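PDB 2YWD: pyridoxal 5'-phosphate synthase subunit PdxT from Thermus thermophilus, which probably hydrolyses glutamine to glutamate and ammonia and hands the ammonia to its partner subunit PdxS for the synthesis of pyridoxal 5'-phosphate. Local coordinates for residues V148-R153 with V159-G164; A82-L87 with P139-L144. All coordinates share one frame; numbering follows the deposited sequence.

Contact 1: V148-R153 with V159-G164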
loop_
_atom_site.group_PDB
_atom_site.type_symbol
_atom_site.label_atom_id
_atom_site.label_comp_id
_atom_site.label_asym_id
_atom_site.label_seq_id
_atom_site.Cartn_x
_atom_site.Cartn_y
_atom_site.Cartn_z
ATOM N N VAL A 148 -13.130 -2.002 8.392
ATOM C CA VAL A 148 -11.818 -1.377 8.241
ATOM C C VAL A 148 -11.370 -0.664 9.511
ATOM O O VAL A 148 -12.119 0.112 10.103
ATOM C CB VAL A 148 -11.814 -0.370 7.075
ATOM C CG1 VAL A 148 -10.417 0.212 6.891
ATOM C CG2 VAL A 148 -12.268 -1.060 5.797
ATOM N N GLU A 149 -10.138 -0.936 9.925
ATOM C CA GLU A 149 -9.584 -0.333 11.127
ATOM C C GLU A 149 -8.669 0.848 10.795
ATOM O O GLU A 149 -7.850 0.769 9.880
ATOM C CB GLU A 149 -8.814 -1.401 11.912
ATOM C CG GLU A 149 -8.049 -0.892 13.117
ATOM C CD GLU A 149 -7.458 -2.025 13.940
ATOM O OE1 GLU A 149 -6.879 -2.959 13.341
ATOM O OE2 GLU A 149 -7.568 -1.978 15.186
ATOM N N VAL A 150 -8.821 1.947 11.527
ATOM C CA VAL A 150 -7.976 3.119 11.309
ATOM C C VAL A 150 -6.826 3.055 12.303
ATOM O O VAL A 150 -7.040 3.138 13.512
ATOM C CB VAL A 150 -8.759 4.437 11.523
ATOM C CG1 VAL A 150 -7.827 5.632 11.347
ATOM C CG2 VAL A 150 -9.913 4.521 10.536
ATOM N N LEU A 151 -5.607 2.901 11.795
ATOM C CA LEU A 151 -4.427 2.805 12.650
ATOM C C LEU A 151 -3.725 4.141 12.876
ATOM O O LEU A 151 -2.923 4.273 13.801
ATOM C CB LEU A 151 -3.437 1.804 12.053
ATOM C CG LEU A 151 -3.967 0.380 11.879
ATOM C CD1 LEU A 151 -2.921 -0.472 11.171
ATOM C CD2 LEU A 151 -4.306 -0.209 13.243
ATOM N N ALA A 152 -4.019 5.127 12.032
ATOM C CA ALA A 152 -3.401 6.441 12.164
ATOM C C ALA A 152 -4.202 7.510 11.436
ATOM O O ALA A 152 -4.808 7.249 10.393
ATOM C CB ALA A 152 -1.966 6.408 11.627
ATOM N N ARG A 153 -4.192 8.716 11.993
ATOM C CA ARG A 153 -4.911 9.842 11.411
ATOM C C ARG A 153 -4.061 11.101 11.395
ATOM O O ARG A 153 -3.160 11.266 12.217
ATOM C CB ARG A 153 -6.169 10.163 12.230
ATOM C CG ARG A 153 -7.190 9.051 12.346
ATOM C CD ARG A 153 -8.245 9.407 13.401
ATOM N NE ARG A 153 -9.172 8.303 13.647
ATOM C CZ ARG A 153 -10.325 8.123 13.013
ATOM N NH1 ARG A 153 -10.725 8.979 12.076
ATOM N NH2 ARG A 153 -11.080 7.073 13.314
ATOM N N VAL A 159 -5.198 7.986 7.639
ATOM C CA VAL A 159 -4.081 7.950 6.693
ATOM C C VAL A 159 -3.404 6.581 6.649
ATOM O O VAL A 159 -2.596 6.311 5.764
ATOM C CB VAL A 159 -3.025 9.036 7.005
ATOM C CG1 VAL A 159 -3.647 10.419 6.815
ATOM C CG2 VAL A 159 -2.491 8.873 8.415
ATOM N N LEU A 160 -3.724 5.729 7.619
ATOM C CA LEU A 160 -3.193 4.363 7.666
ATOM C C LEU A 160 -4.368 3.493 8.087
ATOM O O LEU A 160 -4.920 3.674 9.172
ATOM C CB LEU A 160 -2.057 4.220 8.683
ATOM C CG LEU A 160 -1.487 2.792 8.782
ATOM C CD1 LEU A 160 -0.862 2.401 7.443
ATOM C CD2 LEU A 160 -0.441 2.704 9.890
ATOM N N VAL A 161 -4.762 2.561 7.223
ATOM C CA VAL A 161 -5.895 1.702 7.527
ATOM C C VAL A 161 -5.571 0.235 7.304
ATOM O O VAL A 161 -4.688 -0.106 6.519
ATOM C CB VAL A 161 -7.121 2.073 6.669
ATOM C CG1 VAL A 161 -7.489 3.533 6.888
ATOM C CG2 VAL A 161 -6.825 1.813 5.198
ATOM N N ARG A 162 -6.302 -0.629 7.996
ATOM C CA ARG A 162 -6.091 -2.064 7.886
ATOM C C ARG A 162 -7.401 -2.839 7.797
ATOM O O ARG A 162 -8.377 -2.518 8.473
ATOM C CB ARG A 162 -5.280 -2.566 9.085
ATOM C CG ARG A 162 -5.133 -4.082 9.148
ATOM C CD ARG A 162 -4.285 -4.530 10.333
ATOM N NE ARG A 162 -4.227 -5.989 10.423
ATOM C CZ ARG A 162 -3.511 -6.669 11.317
ATOM N NH1 ARG A 162 -2.772 -6.032 12.217
ATOM N NH2 ARG A 162 -3.539 -7.995 11.312
ATOM N N GLN A 163 -7.405 -3.851 6.940
ATOM C CA GLN A 163 -8.554 -4.719 6.756
ATOM C C GLN A 163 -7.980 -6.121 6.657
ATOM O O GLN A 163 -7.557 -6.550 5.584
ATOM C CB GLN A 163 -9.296 -4.368 5.468
ATOM C CG GLN A 163 -10.419 -5.327 5.126
ATOM C CD GLN A 163 -11.038 -5.028 3.776
ATOM O OE1 GLN A 163 -11.717 -4.016 3.599
ATOM N NE2 GLN A 163 -10.799 -5.907 2.811
ATOM N N GLY A 164 -7.948 -6.825 7.784
ATOM C CA GLY A 164 -7.397 -8.169 7.785
ATOM C C GLY A 164 -5.912 -8.116 7.482
ATOM O O GLY A 164 -5.154 -7.453 8.192
#
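Glu149 and Arg162 exchange two backbone bonds: Glu149 N bonds Arg162 O at 2.8 Å, and Arg162 N returns the bond to Glu149 O. Beyond Val150 and Val161, a non-hydrogen-bonded pair, the register slips by one residue. Leu160 O takes a firm bond from Leu151 N (2.8 Å) and a weak one from Ala152 N (3.3 Å), while Ala152 O takes Val159 N at 2.9 Å and, weakly, Leu160 N. Leu151 and Ala152 both face Leu160, and Val159 and Leu160 both face Ala152: two classic beta bulges. They kink the antiparallel hairpin 149-154/157-163, which forms one margin of the large mixed sheet of this class I amidotransferase. Strand 157-163 also pairs with strand 166-169, where Val161 and Ala168 share a backbone bond. Leu151 CD1 lies 3.8 Å from Arg162 CB. The arginine's CG is anti to the backbone N (chi1 174°) and the chain is extended from there to NE, which meets Gly164 O at 2.8 Å, close to the guanidinium plane; NH1 bonds Tyr184 OH. Glu149 OE1 stays 5.0 Å from Arg162 NE, too far for a salt bridge. Gln163 OE1 accepts from Glu104 N and its NE2 donates to Val102 O; Val148 CG2 packs against that OE1.

Contact 2: A82-L87 with P139-L144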
loop_
_atom_site.group_PDB
_atom_site.type_symbol
_atom_site.label_atom_id
_atom_site.label_comp_id
_atom_site.label_asym_id
_atom_site.label_seq_id
_atom_site.Cartn_x
_atom_site.Cartn_y
_atom_site.Cartn_z
ATOM N N ALA A 82 0.198 5.072 -4.439
ATOM C CA ALA A 82 -0.376 4.396 -5.605
ATOM C C ALA A 82 -0.898 3.021 -5.195
ATOM O O ALA A 82 -1.934 2.567 -5.676
ATOM C CB ALA A 82 0.684 4.242 -6.689
ATOM N N GLY A 83 -0.158 2.358 -4.308
ATOM C CA GLY A 83 -0.562 1.045 -3.837
ATOM C C GLY A 83 -1.870 1.076 -3.062
ATOM O O GLY A 83 -2.657 0.129 -3.137
ATOM N N ALA A 84 -2.100 2.150 -2.304
ATOM C CA ALA A 84 -3.337 2.290 -1.533
ATOM C C ALA A 84 -4.502 2.499 -2.498
ATOM O O ALA A 84 -5.601 1.976 -2.297
ATOM C CB ALA A 84 -3.233 3.474 -0.568
ATOM N N ILE A 85 -4.253 3.278 -3.544
ATOM C CA ILE A 85 -5.270 3.541 -4.554
ATOM C C ILE A 85 -5.632 2.233 -5.265
ATOM O O ILE A 85 -6.808 1.934 -5.482
ATOM C CB ILE A 85 -4.750 4.568 -5.583
ATOM C CG1 ILE A 85 -4.561 5.928 -4.901
ATOM C CG2 ILE A 85 -5.727 4.688 -6.745
ATOM C CD1 ILE A 85 -3.723 6.910 -5.716
ATOM N N TRP A 86 -4.611 1.455 -5.616
ATOM C CA TRP A 86 -4.795 0.173 -6.301
ATOM C C TRP A 86 -5.654 -0.789 -5.482
ATOM O O TRP A 86 -6.438 -1.562 -6.035
ATOM C CB TRP A 86 -3.430 -0.472 -6.567
ATOM C CG TRP A 86 -3.485 -1.692 -7.426
ATOM C CD1 TRP A 86 -3.814 -1.748 -8.752
ATOM C CD2 TRP A 86 -3.177 -3.037 -7.030
ATOM N NE1 TRP A 86 -3.725 -3.044 -9.208
ATOM C CE2 TRP A 86 -3.336 -3.854 -8.171
ATOM C CE3 TRP A 86 -2.780 -3.629 -5.822
ATOM C CZ2 TRP A 86 -3.112 -5.238 -8.141
ATOM C CZ3 TRP A 86 -2.559 -5.007 -5.792
ATOM C CH2 TRP A 86 -2.726 -5.794 -6.947
ATOM N N LEU A 87 -5.503 -0.739 -4.162
ATOM C CA LEU A 87 -6.257 -1.619 -3.270
ATOM C C LEU A 87 -7.725 -1.224 -3.086
ATOM O O LEU A 87 -8.575 -2.078 -2.839
ATOM C CB LEU A 87 -5.583 -1.666 -1.890
ATOM C CG LEU A 87 -4.190 -2.292 -1.778
ATOM C CD1 LEU A 87 -3.581 -1.971 -0.412
ATOM C CD2 LEU A 87 -4.293 -3.795 -1.977
ATOM N N PRO A 139 -3.213 10.772 -1.694
ATOM C CA PRO A 139 -4.626 10.499 -1.951
ATOM C C PRO A 139 -5.342 10.639 -0.609
ATOM O O PRO A 139 -4.701 10.671 0.446
ATOM C CB PRO A 139 -4.611 9.058 -2.450
ATOM C CG PRO A 139 -3.504 8.454 -1.639
ATOM C CD PRO A 139 -2.425 9.525 -1.727
ATOM N N VAL A 140 -6.663 10.716 -0.646
ATOM C CA VAL A 140 -7.439 10.853 0.573
ATOM C C VAL A 140 -8.426 9.705 0.723
ATOM O O VAL A 140 -9.088 9.312 -0.237
ATOM C CB VAL A 140 -8.205 12.200 0.573
ATOM C CG1 VAL A 140 -9.160 12.281 1.768
ATOM C CG2 VAL A 140 -7.204 13.355 0.609
ATOM N N PHE A 141 -8.496 9.148 1.926
ATOM C CA PHE A 141 -9.435 8.072 2.213
ATOM C C PHE A 141 -10.748 8.784 2.540
ATOM O O PHE A 141 -10.912 9.302 3.642
ATOM C CB PHE A 141 -8.966 7.268 3.429
ATOM C CG PHE A 141 -7.796 6.366 3.152
ATOM C CD1 PHE A 141 -7.962 5.200 2.410
ATOM C CD2 PHE A 141 -6.533 6.667 3.654
ATOM C CE1 PHE A 141 -6.887 4.341 2.173
ATOM C CE2 PHE A 141 -5.448 5.816 3.424
ATOM C CZ PHE A 141 -5.628 4.652 2.683
ATOM N N ARG A 142 -11.675 8.812 1.584
ATOM C CA ARG A 142 -12.950 9.498 1.788
ATOM C C ARG A 142 -13.946 8.740 2.663
ATOM O O ARG A 142 -14.564 9.328 3.559
ATOM C CB ARG A 142 -13.586 9.834 0.436
ATOM C CG ARG A 142 -12.819 10.886 -0.372
ATOM C CD ARG A 142 -12.770 12.227 0.360
ATOM N NE ARG A 142 -12.272 13.297 -0.502
ATOM C CZ ARG A 142 -12.123 14.562 -0.123
ATOM N NH1 ARG A 142 -12.433 14.931 1.117
ATOM N NH2 ARG A 142 -11.670 15.463 -0.988
ATOM N N ARG A 143 -14.117 7.449 2.404
ATOM C CA ARG A 143 -15.032 6.636 3.204
ATOM C C ARG A 143 -14.412 5.273 3.450
ATOM O O ARG A 143 -13.650 4.776 2.620
ATOM C CB ARG A 143 -16.376 6.452 2.499
ATOM C CG ARG A 143 -17.059 7.747 2.102
ATOM C CD ARG A 143 -18.558 7.550 1.930
ATOM N NE ARG A 143 -18.879 6.423 1.060
ATOM C CZ ARG A 143 -20.119 6.032 0.778
ATOM N NH1 ARG A 143 -21.155 6.682 1.295
ATOM N NH2 ARG A 143 -20.327 4.991 -0.018
ATOM N N LEU A 144 -14.743 4.672 4.589
ATOM C CA LEU A 144 -14.215 3.360 4.948
ATOM C C LEU A 144 -15.338 2.413 5.354
ATOM O O LEU A 144 -16.281 2.816 6.033
ATOM C CB LEU A 144 -13.222 3.492 6.106
ATOM C CG LEU A 144 -12.026 4.422 5.878
ATOM C CD1 LEU A 144 -11.176 4.482 7.141
ATOM C CD2 LEU A 144 -11.200 3.922 4.700
#
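The Phe141 ring meets Ala84 through a single atom: CZ lies 4.2 Å from Ala84 CB, which comes obliquely and well off the ring centre. On the opposite side of the ring plane lie the Val161 methyls, CG1 over the middle of that face and CG2 nearer the rim. CG of Phe141 is anti to the carbonyl carbon (chi1 -74°), and the far end of the ring, CZ, is the part that reaches Ala84. Val107 also touches this side chain. The helix begins just after Cys81, the predicted nucleophile, and Gly79, Cys81 and Gly83 fit the GxCxG pattern of a nucleophile elbow, as in class I glutamine amidotransferases. The contact thus joins the short helix 82-87 to strand 140-144, an outer strand of the small three-stranded sheet, and to Pro139 just before it. It buries only 142 Å² in all, yet each of the four touching residues is buried, and the interaction is purely apolar. Ile85 also touches Ser50 and Arg109, both predicted to bind glutamine, so the packing probably adjoins the glutamine site. On the strand, Arg142 forms a salt bridge with Glu108. Pro139 supplies the second point of touch, crossing the isoleucine at a slant. Ile85 CG1 is anti to its own carbonyl carbon (chi1 -67°), which brings the branch against the proline: Pro139 CB sits 4.0 Å from Ile85 CG1 and equally 4.0 Å from Ile85 CD1.

In the fold
The centres of contacts 1 and 2 lie about 11 Å apart, and their side chains touch. Contact 2 closes with strand 140-144, and the next strand, 149-154, opens contact 1, so the two follow in series along the chain. The junction is largely apolar: Val150 CG2 meets Leu144 CD1 at 3.6 Å, though Val159 O also packs on Phe141 CE2 at 3.7 Å. Strand 140-144 is therefore packed between the hairpin of the large mixed sheet and the helix that follows the probable nucleophile. Strand 166-169, beside the hairpin in that sheet, leads on to His172 and Glu174, the predicted charge relay, from whose side chains those of contact 1 stay some 10 to 11 Å away.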